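Long-range contact in D-ribulose-5-phosphate 3-epimerase, putative (Plasmodium falciparum, PDB 1TQX), which probably catalyses the interconversion of D-ribulose 5-phosphate and D-xylulose 5-phosphate, using a bound divalent metal ion: residues V80-F91 with C103-N113. Sequence-based numbering, arbitrary orientation.
Sequences VPLLKTSNQLTF and CIQLAKEIRDN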
ATOM      1  N   VAL A  80      -5.806  -2.090 -14.853  1.00 20.45           N
ATOM      2  CA  VAL A  80      -5.750  -0.643 -15.042  1.00 21.12           C
ATOM      3  C   VAL A  80      -7.020  -0.018 -15.644  1.00 20.88           C
ATOM      4  O   VAL A  80      -7.556   0.951 -15.103  1.00 20.76           O
ATOM      5  CB  VAL A  80      -4.528  -0.241 -15.901  1.00 21.20           C
ATOM      6  CG1 VAL A  80      -4.472   1.280 -16.057  1.00 22.08           C
ATOM      7  CG2 VAL A  80      -3.242  -0.737 -15.234  1.00 17.59           C
ATOM      8  N   PRO A  81      -7.518  -0.557 -16.765  1.00 21.90           N
ATOM      9  CA  PRO A  81      -8.727   0.044 -17.338  1.00 22.24           C
ATOM     10  C   PRO A  81      -9.975  -0.142 -16.477  1.00 23.01           C
ATOM     11  O   PRO A  81     -10.978   0.545 -16.673  1.00 23.41           O
ATOM     12  CB  PRO A  81      -8.843  -0.644 -18.703  1.00 23.66           C
ATOM     13  CG  PRO A  81      -8.247  -1.990 -18.451  1.00 24.45           C
ATOM     14  CD  PRO A  81      -7.033  -1.672 -17.599  1.00 22.06           C
ATOM     15  N   LEU A  82      -9.901  -1.063 -15.517  1.00 21.21           N
ATOM     16  CA  LEU A  82     -11.030  -1.345 -14.638  1.00 21.01           C
ATOM     17  C   LEU A  82     -11.035  -0.513 -13.354  1.00 20.38           C
ATOM     18  O   LEU A  82     -11.990  -0.576 -12.577  1.00 18.15           O
ATOM     19  CB  LEU A  82     -11.027  -2.831 -14.259  1.00 21.21           C
ATOM     20  CG  LEU A  82     -10.930  -3.844 -15.408  1.00 22.09           C
ATOM     21  CD1 LEU A  82     -10.795  -5.258 -14.842  1.00 23.47           C
ATOM     22  CD2 LEU A  82     -12.165  -3.742 -16.289  1.00 22.24           C
ATOM     23  N   LEU A  83      -9.986   0.270 -13.128  1.00 18.49           N
ATOM     24  CA  LEU A  83      -9.898   1.055 -11.898  1.00 19.16           C
ATOM     25  C   LEU A  83      -9.548   2.521 -12.149  1.00 19.44           C
ATOM     26  O   LEU A  83      -8.787   3.133 -11.388  1.00 18.07           O
ATOM     27  CB  LEU A  83      -8.856   0.414 -10.969  1.00 18.59           C
ATOM     28  CG  LEU A  83      -9.180  -1.007 -10.472  1.00 19.42           C
ATOM     29  CD1 LEU A  83      -7.914  -1.684  -9.955  1.00 18.91           C
ATOM     30  CD2 LEU A  83     -10.256  -0.932  -9.378  1.00 16.69           C
ATOM     31  N   LYS A  84     -10.113   3.083 -13.210  1.00 19.06           N
ATOM     32  CA  LYS A  84      -9.845   4.474 -13.567  1.00 21.10           C
ATOM     33  C   LYS A  84     -10.253   5.486 -12.499  1.00 20.94           C
ATOM     34  O   LYS A  84      -9.692   6.579 -12.445  1.00 21.55           O
ATOM     35  CB  LYS A  84     -10.558   4.845 -14.875  1.00 22.57           C
ATOM     36  CG  LYS A  84     -10.110   4.073 -16.117  1.00 25.36           C
ATOM     37  CD  LYS A  84     -10.798   4.657 -17.360  1.00 25.83           C
ATOM     38  CE  LYS A  84     -10.542   3.842 -18.610  1.00 29.69           C
ATOM     39  NZ  LYS A  84     -11.307   2.558 -18.632  1.00 25.88           N
ATOM     40  N   THR A  85     -11.230   5.143 -11.661  1.00 20.90           N
ATOM     41  CA  THR A  85     -11.668   6.082 -10.637  1.00 22.77           C
ATOM     42  C   THR A  85     -10.853   6.024  -9.343  1.00 22.04           C
ATOM     43  O   THR A  85     -11.103   6.810  -8.433  1.00 21.04           O
ATOM     44  CB  THR A  85     -13.173   5.906 -10.284  1.00 23.36           C
ATOM     45  OG1 THR A  85     -13.393   4.596  -9.741  1.00 23.90           O
ATOM     46  CG2 THR A  85     -14.044   6.104 -11.531  1.00 23.60           C
ATOM     47  N   SER A  86      -9.892   5.105  -9.259  1.00 20.97           N
ATOM     48  CA  SER A  86      -9.047   5.009  -8.066  1.00 20.43           C
ATOM     49  C   SER A  86      -7.954   6.080  -8.124  1.00 21.79           C
ATOM     50  O   SER A  86      -7.941   6.896  -9.049  1.00 22.08           O
ATOM     51  CB  SER A  86      -8.434   3.608  -7.952  1.00 20.39           C
ATOM     52  OG  SER A  86      -9.422   2.670  -7.544  1.00 18.33           O
ATOM     53  N   ASN A  87      -7.042   6.089  -7.151  1.00 20.80           N
ATOM     54  CA  ASN A  87      -5.986   7.103  -7.117  1.00 21.66           C
ATOM     55  C   ASN A  87      -4.570   6.580  -7.357  1.00 22.38           C
ATOM     56  O   ASN A  87      -3.764   7.237  -8.019  1.00 21.75           O
ATOM     57  CB  ASN A  87      -6.052   7.864  -5.793  1.00 22.37           C
ATOM     58  CG  ASN A  87      -7.245   8.783  -5.723  1.00 25.47           C
ATOM     59  OD1 ASN A  87      -7.290   9.811  -6.407  1.00 28.41           O
ATOM     60  ND2 ASN A  87      -8.230   8.416  -4.917  1.00 18.03           N
ATOM     61  N   GLN A  88      -4.256   5.417  -6.799  1.00 21.20           N
ATOM     62  CA  GLN A  88      -2.955   4.810  -7.026  1.00 19.49           C
ATOM     63  C   GLN A  88      -3.117   3.323  -7.230  1.00 20.00           C
ATOM     64  O   GLN A  88      -3.907   2.678  -6.538  1.00 18.28           O
ATOM     65  CB  GLN A  88      -1.992   5.035  -5.854  1.00 20.61           C
ATOM     66  CG  GLN A  88      -0.694   4.236  -6.009  1.00 19.55           C
ATOM     67  CD  GLN A  88       0.377   4.624  -5.002  1.00 21.97           C
ATOM     68  OE1 GLN A  88       1.317   5.341  -5.331  1.00 21.91           O
ATOM     69  NE2 GLN A  88       0.232   4.154  -3.769  1.00 19.74           N
ATOM     70  N   LEU A  89      -2.378   2.790  -8.195  1.00 18.71           N
ATOM     71  CA  LEU A  89      -2.392   1.365  -8.473  1.00 19.51           C
ATOM     72  C   LEU A  89      -0.976   0.876  -8.211  1.00 20.04           C
ATOM     73  O   LEU A  89      -0.013   1.384  -8.794  1.00 20.79           O
ATOM     74  CB  LEU A  89      -2.776   1.083  -9.933  1.00 18.35           C
ATOM     75  CG  LEU A  89      -4.157   1.544 -10.413  1.00 19.80           C
ATOM     76  CD1 LEU A  89      -4.390   0.999 -11.836  1.00 17.94           C
ATOM     77  CD2 LEU A  89      -5.254   1.049  -9.469  1.00 18.85           C
ATOM     78  N   THR A  90      -0.852  -0.094  -7.314  1.00 21.08           N
ATOM     79  CA  THR A  90       0.449  -0.653  -6.962  1.00 20.04           C
ATOM     80  C   THR A  90       0.517  -2.106  -7.415  1.00 19.93           C
ATOM     81  O   THR A  90      -0.291  -2.932  -6.987  1.00 18.79           O
ATOM     82  CB  THR A  90       0.677  -0.586  -5.429  1.00 20.56           C
ATOM     83  OG1 THR A  90       0.703   0.784  -5.014  1.00 19.50           O
ATOM     84  CG2 THR A  90       1.996  -1.258  -5.038  1.00 19.04           C
ATOM     85  N   PHE A  91       1.465  -2.418  -8.294  1.00 19.81           N
ATOM     86  CA  PHE A  91       1.602  -3.791  -8.768  1.00 20.27           C
ATOM     87  C   PHE A  91       2.887  -4.395  -8.218  1.00 20.56           C
ATOM     88  O   PHE A  91       3.751  -3.672  -7.714  1.00 19.46           O
ATOM     89  CB  PHE A  91       1.589  -3.840 -10.309  1.00 20.69           C
ATOM     90  CG  PHE A  91       2.754  -3.147 -10.961  1.00 20.66           C
ATOM     91  CD1 PHE A  91       3.943  -3.833 -11.207  1.00 22.61           C
ATOM     92  CD2 PHE A  91       2.655  -1.815 -11.356  1.00 20.50           C
ATOM     93  CE1 PHE A  91       5.018  -3.199 -11.840  1.00 21.66           C
ATOM     94  CE2 PHE A  91       3.728  -1.175 -11.989  1.00 21.46           C
ATOM     95  CZ  PHE A  91       4.908  -1.872 -12.230  1.00 21.57           C
ATOM     96  N   CYS A 103       8.219  -3.541 -16.231  1.00 27.91           N
ATOM     97  CA  CYS A 103       7.718  -2.709 -15.143  1.00 25.94           C
ATOM     98  C   CYS A 103       7.668  -1.243 -15.570  1.00 25.44           C
ATOM     99  O   CYS A 103       6.717  -0.524 -15.251  1.00 22.26           O
ATOM    100  CB  CYS A 103       8.596  -2.871 -13.898  1.00 25.42           C
ATOM    101  SG  CYS A 103       8.437  -4.510 -13.104  1.00 23.14           S
ATOM    102  N   ILE A 104       8.692  -0.798 -16.289  1.00 25.66           N
ATOM    103  CA  ILE A 104       8.724   0.580 -16.759  1.00 26.36           C
ATOM    104  C   ILE A 104       7.534   0.852 -17.687  1.00 25.17           C
ATOM    105  O   ILE A 104       6.897   1.900 -17.597  1.00 26.42           O
ATOM    106  CB  ILE A 104      10.040   0.883 -17.508  1.00 29.03           C
ATOM    107  CG1 ILE A 104      11.210   0.889 -16.519  1.00 29.16           C
ATOM    108  CG2 ILE A 104       9.945   2.231 -18.214  1.00 30.43           C
ATOM    109  CD1 ILE A 104      12.570   1.046 -17.171  1.00 33.35           C
ATOM    110  N   GLN A 105       7.224  -0.097 -18.565  1.00 26.25           N
ATOM    111  CA  GLN A 105       6.106   0.067 -19.496  1.00 26.21           C
ATOM    112  C   GLN A 105       4.750   0.145 -18.785  1.00 25.78           C
ATOM    113  O   GLN A 105       3.902   0.960 -19.151  1.00 25.36           O
ATOM    114  CB  GLN A 105       6.095  -1.080 -20.516  1.00 27.64           C
ATOM    115  CG  GLN A 105       4.976  -0.997 -21.554  1.00 30.04           C
ATOM    116  CD  GLN A 105       5.003   0.302 -22.356  1.00 32.46           C
ATOM    117  OE1 GLN A 105       6.058   0.737 -22.821  1.00 32.24           O
ATOM    118  NE2 GLN A 105       3.836   0.917 -22.530  1.00 33.02           N
ATOM    119  N   LEU A 106       4.541  -0.701 -17.779  1.00 24.96           N
ATOM    120  CA  LEU A 106       3.279  -0.693 -17.038  1.00 24.11           C
ATOM    121  C   LEU A 106       3.149   0.628 -16.280  1.00 23.31           C
ATOM    122  O   LEU A 106       2.078   1.241 -16.243  1.00 21.55           O
ATOM    123  CB  LEU A 106       3.230  -1.859 -16.043  1.00 26.21           C
ATOM    124  CG  LEU A 106       1.880  -2.523 -15.748  1.00 30.05           C
ATOM    125  CD1 LEU A 106       1.986  -3.333 -14.461  1.00 26.93           C
ATOM    126  CD2 LEU A 106       0.782  -1.489 -15.632  1.00 30.52           C
ATOM    127  N   ALA A 107       4.247   1.060 -15.666  1.00 23.91           N
ATOM    128  CA  ALA A 107       4.253   2.311 -14.916  1.00 24.78           C
ATOM    129  C   ALA A 107       3.878   3.472 -15.837  1.00 24.25           C
ATOM    130  O   ALA A 107       3.110   4.353 -15.454  1.00 24.19           O
ATOM    131  CB  ALA A 107       5.628   2.546 -14.298  1.00 24.39           C
ATOM    132  N   LYS A 108       4.425   3.472 -17.051  1.00 25.04           N
ATOM    133  CA  LYS A 108       4.117   4.523 -18.022  1.00 25.72           C
ATOM    134  C   LYS A 108       2.618   4.551 -18.295  1.00 24.45           C
ATOM    135  O   LYS A 108       2.000   5.615 -18.317  1.00 24.26           O
ATOM    136  CB  LYS A 108       4.865   4.282 -19.340  1.00 26.56           C
ATOM    137  CG  LYS A 108       6.355   4.591 -19.292  1.00 28.49           C
ATOM    138  CD  LYS A 108       6.989   4.406 -20.670  1.00 30.38           C
ATOM    139  CE  LYS A 108       8.460   4.790 -20.666  1.00 29.82           C
ATOM    140  NZ  LYS A 108       9.091   4.558 -21.998  1.00 31.56           N
ATOM    141  N   GLU A 109       2.033   3.373 -18.492  1.00 23.79           N
ATOM    142  CA  GLU A 109       0.606   3.266 -18.766  1.00 23.83           C
ATOM    143  C   GLU A 109      -0.229   3.756 -17.594  1.00 24.46           C
ATOM    144  O   GLU A 109      -1.211   4.480 -17.780  1.00 21.92           O
ATOM    145  CB  GLU A 109       0.244   1.817 -19.097  1.00 26.10           C
ATOM    146  CG  GLU A 109       0.935   1.301 -20.350  1.00 29.94           C
ATOM    147  CD  GLU A 109       0.590  -0.140 -20.669  1.00 32.66           C
ATOM    148  OE1 GLU A 109       1.131  -0.676 -21.657  1.00 33.73           O
ATOM    149  OE2 GLU A 109      -0.218  -0.739 -19.934  1.00 32.59           O
ATOM    150  N   ILE A 110       0.156   3.361 -16.384  1.00 23.83           N
ATOM    151  CA  ILE A 110      -0.579   3.788 -15.202  1.00 23.08           C
ATOM    152  C   ILE A 110      -0.520   5.312 -15.077  1.00 21.85           C
ATOM    153  O   ILE A 110      -1.544   5.959 -14.839  1.00 20.46           O
ATOM    154  CB  ILE A 110      -0.021   3.101 -13.928  1.00 21.99           C
ATOM    155  CG1 ILE A 110      -0.378   1.610 -13.964  1.00 22.97           C
ATOM    156  CG2 ILE A 110      -0.593   3.760 -12.674  1.00 22.60           C
ATOM    157  CD1 ILE A 110       0.165   0.802 -12.797  1.00 21.28           C
ATOM    158  N   ARG A 111       0.666   5.889 -15.260  1.00 22.10           N
ATOM    159  CA  ARG A 111       0.799   7.344 -15.176  1.00 22.54           C
ATOM    160  C   ARG A 111       0.004   8.021 -16.301  1.00 22.91           C
ATOM    161  O   ARG A 111      -0.551   9.103 -16.108  1.00 23.41           O
ATOM    162  CB  ARG A 111       2.275   7.780 -15.247  1.00 24.18           C
ATOM    163  CG  ARG A 111       3.190   7.217 -14.150  1.00 27.68           C
ATOM    164  CD  ARG A 111       2.610   7.367 -12.737  1.00 29.77           C
ATOM    165  NE  ARG A 111       2.431   8.750 -12.302  1.00 30.85           N
ATOM    166  CZ  ARG A 111       3.410   9.554 -11.889  1.00 34.23           C
ATOM    167  NH1 ARG A 111       4.668   9.129 -11.848  1.00 32.61           N
ATOM    168  NH2 ARG A 111       3.123  10.790 -11.497  1.00 34.38           N
ATOM    169  N   ASP A 112      -0.062   7.388 -17.471  1.00 23.06           N
ATOM    170  CA  ASP A 112      -0.823   7.963 -18.584  1.00 26.18           C
ATOM    171  C   ASP A 112      -2.336   7.899 -18.361  1.00 27.95           C
ATOM    172  O   ASP A 112      -3.110   8.421 -19.166  1.00 29.20           O
ATOM    173  CB  ASP A 112      -0.468   7.285 -19.914  1.00 26.29           C
ATOM    174  CG  ASP A 112       0.850   7.783 -20.488  1.00 28.98           C
ATOM    175  OD1 ASP A 112       1.363   8.814 -19.998  1.00 29.02           O
ATOM    176  OD2 ASP A 112       1.366   7.150 -21.434  1.00 25.16           O
ATOM    177  N   ASN A 113      -2.753   7.246 -17.277  1.00 26.59           N
ATOM    178  CA  ASN A 113      -4.170   7.170 -16.918  1.00 25.82           C
ATOM    179  C   ASN A 113      -4.403   8.181 -15.794  1.00 25.32           C
ATOM    180  O   ASN A 113      -5.449   8.174 -15.142  1.00 25.96           O
ATOM    181  CB  ASN A 113      -4.543   5.760 -16.429  1.00 24.64           C
ATOM    182  CG  ASN A 113      -4.911   4.818 -17.565  1.00 22.55           C
ATOM    183  OD1 ASN A 113      -6.077   4.714 -17.951  1.00 23.76           O
ATOM    184  ND2 ASN A 113      -3.914   4.133 -18.110  1.00 22.21           N
TER
HETATM  185  O   HOH W   1      -7.869   7.064 -14.458  1.00 32.11           O
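F91 lays its ring against the barrel-facing side of helix 100-111, which follows its strand. CB points toward the helix, and a chi1 of 65° places CG between the backbone N and the carbonyl carbon. L106 CD1 sits over one face, 3.5 Å from the F91 ring centroid and 11° off the normal, a CH-pi contact that brings it within 4.0 Å of all six ring carbons; L106 CB adds a touch at F91 CE2. F91 CD2 meets I110 CD1 at 3.9 Å, near the plane of the ring. C103 SG lies in the ring plane at the edge, against F91 CE1, a sulfur-aromatic contact; F91 CZ approaches the carbonyl O of C103 obliquely. Strand 88-91 and helix 103-111 run antiparallel, at 168° and 9.9 Å between axes, as expected for the first half of a beta-alpha-beta unit in this TIM barrel; C117 of the next strand also touches F91 and I110. I110 CD1 meets L89 CB at 4.1 Å. Nearer the helix C-terminus, V80 divides its methyls: CG2 packs on I110 CG1 and L106 CD2, whereas CG1 lies 3.6 Å from N113 ND2. N113 ND2 donates to E109 O at 2.7 Å, from above the carbonyl plane, and one water donates to both K84 O and N113 O.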